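Local coordinates for protein transcription elongation factor SPT6 (Candida glabrata, PDB 3PJP) that binds the phosphorylated C-terminal repeat domain of RNA polymerase II through its tandem SH2 domain and probably acts as a histone H3-H4 chaperone during transcription elongation, at residues L70-G73 against K74-V78. Residues are numbered along the deposited sequence; the frame is centred on the assembly and turned at random.
Sequences LALG and KVLVV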
loop_
_atom_site.group_PDB
_atom_site.type_symbol
_atom_site.label_atom_id
_atom_site.label_comp_id
_atom_site.label_asym_id
_atom_site.label_seq_id
_atom_site.Cartn_x
_atom_site.Cartn_y
_atom_site.Cartn_z
ATOM N N LEU A 70 -29.093 10.093 -5.192
ATOM C CA LEU A 70 -28.954 9.785 -3.773
ATOM C C LEU A 70 -28.887 8.295 -3.453
ATOM O O LEU A 70 -28.763 7.917 -2.290
ATOM C CB LEU A 70 -30.086 10.437 -2.976
ATOM C CG LEU A 70 -30.080 11.968 -2.880
ATOM C CD1 LEU A 70 -31.431 12.470 -2.380
ATOM C CD2 LEU A 70 -28.956 12.448 -1.981
ATOM N N ALA A 71 -28.980 7.448 -4.472
ATOM C CA ALA A 71 -29.029 6.011 -4.234
ATOM C C ALA A 71 -27.644 5.362 -4.296
ATOM O O ALA A 71 -26.787 5.770 -5.068
ATOM C CB ALA A 71 -29.969 5.337 -5.217
ATOM N N LEU A 72 -27.457 4.339 -3.471
ATOM C CA LEU A 72 -26.244 3.540 -3.484
ATOM C C LEU A 72 -26.133 2.780 -4.805
ATOM O O LEU A 72 -27.069 2.085 -5.210
ATOM C CB LEU A 72 -26.272 2.557 -2.314
ATOM C CG LEU A 72 -25.120 1.555 -2.235
ATOM C CD1 LEU A 72 -23.783 2.270 -2.082
ATOM C CD2 LEU A 72 -25.364 0.588 -1.088
ATOM N N GLY A 73 -24.994 2.927 -5.477
ATOM C CA GLY A 73 -24.733 2.218 -6.719
ATOM C C GLY A 73 -24.806 0.708 -6.567
ATOM O O GLY A 73 -24.422 0.160 -5.529
ATOM N N LYS A 74 -25.316 0.040 -7.602
ATOM C CA LYS A 74 -25.366 -1.422 -7.642
ATOM C C LYS A 74 -23.979 -2.041 -7.846
ATOM O O LYS A 74 -23.775 -3.233 -7.559
ATOM C CB LYS A 74 -26.286 -1.908 -8.770
ATOM C CG LYS A 74 -27.783 -1.801 -8.500
ATOM C CD LYS A 74 -28.555 -2.433 -9.651
ATOM C CE LYS A 74 -29.982 -1.925 -9.731
ATOM N NZ LYS A 74 -30.463 -1.912 -11.139
ATOM N N VAL A 75 -23.047 -1.237 -8.359
ATOM C CA VAL A 75 -21.677 -1.676 -8.630
ATOM C C VAL A 75 -20.752 -0.626 -8.041
ATOM O O VAL A 75 -20.964 0.560 -8.259
ATOM C CB VAL A 75 -21.412 -1.805 -10.153
ATOM C CG1 VAL A 75 -19.950 -2.163 -10.445
ATOM C CG2 VAL A 75 -22.314 -2.873 -10.766
ATOM N N LEU A 76 -19.752 -1.065 -7.279
ATOM C CA LEU A 76 -18.778 -0.162 -6.677
ATOM C C LEU A 76 -17.392 -0.492 -7.178
ATOM O O LEU A 76 -16.995 -1.648 -7.178
ATOM C CB LEU A 76 -18.803 -0.308 -5.158
ATOM C CG LEU A 76 -20.159 -0.156 -4.459
ATOM C CD1 LEU A 76 -19.991 -0.455 -2.980
ATOM C CD2 LEU A 76 -20.778 1.224 -4.679
ATOM N N VAL A 77 -16.652 0.537 -7.573
ATOM C CA VAL A 77 -15.337 0.326 -8.185
ATOM C C VAL A 77 -14.225 0.850 -7.284
ATOM O O VAL A 77 -14.266 1.997 -6.836
ATOM C CB VAL A 77 -15.243 1.016 -9.549
ATOM C CG1 VAL A 77 -13.909 0.670 -10.227
ATOM C CG2 VAL A 77 -16.395 0.578 -10.432
ATOM N N VAL A 78 -13.251 -0.008 -6.988
ATOM C CA VAL A 78 -12.071 0.412 -6.247
ATOM C C VAL A 78 -10.832 0.007 -7.032
ATOM O O VAL A 78 -10.650 -1.165 -7.344
ATOM C CB VAL A 78 -11.980 -0.230 -4.858
ATOM C CG1 VAL A 78 -10.816 0.388 -4.079
ATOM C CG2 VAL A 78 -13.273 -0.021 -4.094
#
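Leu72 and Leu76 meet across a classic beta bulge, formed where Lys74 and Val75 both face Leu64 of strand 55-64. The two leucines touch through single methyl groups, Leu72 CD1 lying 4.1 Å from Leu76 CD2, and their side chains cross at about a right angle. In Leu72, CG stands anti to the backbone N (chi1 175°) and, with chi2 at 61°, this brings CD1 toward Leu76. The same methyl of Leu76, CD2, also lies 3.9 Å from Gly73 O. Here the loop after strand 55-64 enters strand 75-78, part of the antiparallel run of the central sheet in the N-terminal SH2 domain of the tandem. Backbone hydrogen bonds join Val75 to Leu64 and Leu76 to Tyr83, while the carboxylate of Glu63 accepts a hydrogen bond from Gly73 N and anchors the buried glycine. Leu76 also packs on Leu86 and Ile89 of helix 86-105, whereas Leu72 is largely exposed and rests on Ile8 and Glu63. Lys74 points its CB away from residues 70-73; its backbone is hydrogen-bonded to that of Glu65, and its side chain touches the same glutamate.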